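Local coordinates for protein CsuC (Acinetobacter baumannii, PDB 6FJY) that probably acts as the periplasmic chaperone of archaic chaperone-usher Csu pili, holding subunits such as the tip adhesin CsuE by donor-strand complementation before assembly, at residues L74-G83 and L120-G128. Sequence-based numbering, arbitrary orientation.
Sequences LTKSVNLPDG and LFAYGKGIG
Leu120 reaches across to Leu74, the two isobutyl groups meeting tip to tip, with Leu74 CD1 3.9 Å from Leu120 CD2 and nearly as close to Leu120 CD1. With CG anti to the backbone N (chi1 175°), Leu120 extends toward Leu74, and both of its methyls lie near Leu74 CD1; Ile55 and Pro57 of strand 55-64 also touch Leu74. Two residues on, Ala122 turns its methyl to Leu80, whose CD1 lies 3.5 Å from Ala122 CB, while Gln86 and Tyr88 border the same leucine. Tyr123 leaves the chain away from 74-83, and its OH hydrogen-bonds Glu85; Gly128 C sits 3.5 Å above the centre of one ring face. Beyond the strand, Gly124 lies so close to the passing chain that its CA is 3.2 Å from Pro81 O, a nearly straight CA-H...O contact; a CB here would run into Pro81 O. Lys125 lays CB and CG obliquely across the carboxylate of Asp82, and its carbonyl O accepts the hydrogen bond from Gly83 N (2.6 Å, 143° at the hydrogen). The type II turn from Gly124 to Ile127 then brings Ile127 CG2 within 3.6 Å of Gly83 C. Leu74 and Leu120 join strands 69-76 and 109-123, while Leu80, from the loop after the first strand, covers Ala122 and a single backbone bond closes the far end, as fits the Ig-like beta sandwich of the PapD-type N-terminal chaperone domain.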
loop_
_atom_site.group_PDB
_atom_site.type_symbol
_atom_site.label_atom_id
_atom_site.label_comp_id
_atom_site.label_asym_id
_atom_site.label_seq_id
_atom_site.Cartn_x
_atom_site.Cartn_y
_atom_site.Cartn_z
ATOM N N LEU A 74 9.392 7.748 -5.503
ATOM C CA LEU A 74 9.296 8.922 -4.638
ATOM C C LEU A 74 10.621 9.073 -3.906
ATOM O O LEU A 74 10.928 8.284 -3.008
ATOM C CB LEU A 74 8.139 8.795 -3.656
ATOM C CG LEU A 74 6.794 8.477 -4.289
ATOM C CD1 LEU A 74 5.751 8.315 -3.224
ATOM C CD2 LEU A 74 6.422 9.611 -5.233
ATOM N N THR A 75 11.397 10.085 -4.289
ATOM C CA THR A 75 12.774 10.252 -3.839
ATOM C C THR A 75 12.924 11.541 -3.041
ATOM O O THR A 75 12.460 12.602 -3.476
ATOM C CB THR A 75 13.739 10.259 -5.030
ATOM O OG1 THR A 75 13.549 9.071 -5.800
ATOM C CG2 THR A 75 15.179 10.295 -4.556
ATOM N N LYS A 76 13.592 11.446 -1.885
ATOM C CA LYS A 76 13.907 12.618 -1.069
ATOM C C LYS A 76 15.019 13.428 -1.719
ATOM O O LYS A 76 16.087 12.892 -2.027
ATOM C CB LYS A 76 14.326 12.219 0.343
ATOM C CG LYS A 76 13.301 11.442 1.091
ATOM C CD LYS A 76 13.699 11.195 2.534
ATOM C CE LYS A 76 14.979 10.439 2.687
ATOM N NZ LYS A 76 15.053 9.956 4.094
ATOM N N SER A 77 14.763 14.711 -1.955
ATOM C CA SER A 77 15.790 15.582 -2.520
ATOM C C SER A 77 16.805 16.016 -1.477
ATOM O O SER A 77 17.962 16.298 -1.813
ATOM C CB SER A 77 15.150 16.827 -3.117
ATOM O OG SER A 77 14.644 17.634 -2.061
ATOM N N VAL A 78 16.371 16.118 -0.223
ATOM C CA VAL A 78 17.203 16.548 0.888
ATOM C C VAL A 78 16.859 15.666 2.082
ATOM O O VAL A 78 15.862 14.944 2.082
ATOM C CB VAL A 78 16.993 18.041 1.229
ATOM C CG1 VAL A 78 17.325 18.927 0.029
ATOM C CG2 VAL A 78 15.563 18.282 1.682
ATOM N N ASN A 79 17.707 15.720 3.104
ATOM C CA ASN A 79 17.453 14.974 4.326
ATOM C C ASN A 79 16.598 15.784 5.289
ATOM O O ASN A 79 16.706 17.010 5.373
ATOM C CB ASN A 79 18.770 14.555 4.973
ATOM C CG ASN A 79 19.510 13.524 4.137
ATOM O OD1 ASN A 79 18.941 12.498 3.759
ATOM N ND2 ASN A 79 20.766 13.813 3.806
ATOM N N LEU A 80 15.751 15.082 6.010
ATOM C CA LEU A 80 14.760 15.654 6.903
ATOM C C LEU A 80 15.337 15.864 8.295
ATOM O O LEU A 80 16.315 15.213 8.678
ATOM C CB LEU A 80 13.538 14.737 6.959
ATOM C CG LEU A 80 13.025 14.457 5.540
ATOM C CD1 LEU A 80 12.094 13.257 5.502
ATOM C CD2 LEU A 80 12.373 15.707 4.939
ATOM N N PRO A 81 14.756 16.777 9.077
ATOM C CA PRO A 81 15.242 16.985 10.446
ATOM C C PRO A 81 15.131 15.715 11.269
ATOM O O PRO A 81 14.234 14.891 11.075
ATOM C CB PRO A 81 14.319 18.079 10.994
ATOM C CG PRO A 81 13.766 18.748 9.779
ATOM C CD PRO A 81 13.655 17.698 8.741
ATOM N N ASP A 82 16.080 15.554 12.181
ATOM C CA ASP A 82 16.117 14.381 13.034
ATOM C C ASP A 82 14.859 14.338 13.894
ATOM O O ASP A 82 14.374 15.373 14.362
ATOM C CB ASP A 82 17.375 14.407 13.918
ATOM C CG ASP A 82 18.681 14.483 13.112
ATOM O OD1 ASP A 82 18.635 14.531 11.866
ATOM O OD2 ASP A 82 19.766 14.487 13.737
ATOM N N GLY A 83 14.323 13.132 14.083
ATOM C CA GLY A 83 13.174 12.911 14.942
ATOM C C GLY A 83 11.857 13.476 14.462
ATOM O O GLY A 83 10.973 13.724 15.281
ATOM N N LEU A 120 1.244 10.236 2.457
ATOM C CA LEU A 120 2.646 9.878 2.327
ATOM C C LEU A 120 3.425 10.464 3.497
ATOM O O LEU A 120 3.266 11.648 3.815
ATOM C CB LEU A 120 3.193 10.400 1.008
ATOM C CG LEU A 120 4.685 10.184 0.809
ATOM C CD1 LEU A 120 5.026 8.674 0.695
ATOM C CD2 LEU A 120 5.127 10.954 -0.390
ATOM N N PHE A 121 4.224 9.634 4.161
ATOM C CA PHE A 121 5.010 10.087 5.304
ATOM C C PHE A 121 6.481 9.754 5.127
ATOM O O PHE A 121 6.833 8.627 4.782
ATOM C CB PHE A 121 4.515 9.472 6.604
ATOM C CG PHE A 121 3.106 9.829 6.924
ATOM C CD1 PHE A 121 2.806 11.054 7.480
ATOM C CD2 PHE A 121 2.073 8.931 6.684
ATOM C CE1 PHE A 121 1.495 11.401 7.784
ATOM C CE2 PHE A 121 0.764 9.278 6.981
ATOM C CZ PHE A 121 0.478 10.509 7.539
ATOM N N ALA A 122 7.338 10.728 5.428
ATOM C CA ALA A 122 8.779 10.540 5.399
ATOM C C ALA A 122 9.383 10.895 6.758
ATOM O O ALA A 122 8.886 11.770 7.478
ATOM C CB ALA A 122 9.412 11.368 4.274
ATOM N N TYR A 123 10.459 10.195 7.110
ATOM C CA TYR A 123 10.975 10.188 8.470
ATOM C C TYR A 123 12.416 10.661 8.507
ATOM O O TYR A 123 13.246 10.222 7.706
ATOM C CB TYR A 123 10.849 8.791 9.096
ATOM C CG TYR A 123 9.402 8.425 9.279
ATOM C CD1 TYR A 123 8.714 8.828 10.416
ATOM C CD2 TYR A 123 8.701 7.729 8.289
ATOM C CE1 TYR A 123 7.375 8.524 10.575
ATOM C CE2 TYR A 123 7.354 7.417 8.439
ATOM C CZ TYR A 123 6.695 7.830 9.571
ATOM O OH TYR A 123 5.367 7.538 9.748
ATOM N N GLY A 124 12.691 11.574 9.432
ATOM C CA GLY A 124 14.044 11.921 9.781
ATOM C C GLY A 124 14.654 10.891 10.709
ATOM O O GLY A 124 14.031 9.900 11.084
ATOM N N LYS A 125 15.901 11.154 11.095
ATOM C CA LYS A 125 16.671 10.183 11.855
ATOM C C LYS A 125 16.047 9.938 13.217
ATOM O O LYS A 125 15.565 10.864 13.873
ATOM C CB LYS A 125 18.107 10.680 12.031
ATOM C CG LYS A 125 18.844 10.903 10.719
ATOM C CD LYS A 125 18.766 9.674 9.819
ATOM C CE LYS A 125 19.511 8.485 10.419
ATOM N NZ LYS A 125 19.423 7.284 9.543
ATOM N N GLY A 126 16.054 8.678 13.644
ATOM C CA GLY A 126 15.609 8.351 14.983
ATOM C C GLY A 126 14.124 8.143 15.140
ATOM O O GLY A 126 13.645 8.092 16.282
ATOM N N ILE A 127 13.377 8.075 14.036
ATOM C CA ILE A 127 11.931 7.880 14.064
ATOM C C ILE A 127 11.516 7.205 12.763
ATOM O O ILE A 127 12.124 7.432 11.714
ATOM C CB ILE A 127 11.202 9.225 14.270
ATOM C CG1 ILE A 127 9.701 9.018 14.479
ATOM C CG2 ILE A 127 11.465 10.159 13.089
ATOM C CD1 ILE A 127 8.978 10.297 14.893
ATOM N N GLY A 128 10.499 6.338 12.844
ATOM C CA GLY A 128 10.046 5.571 11.704
ATOM C C GLY A 128 8.536 5.415 11.666
ATOM O O GLY A 128 7.812 5.947 12.509
#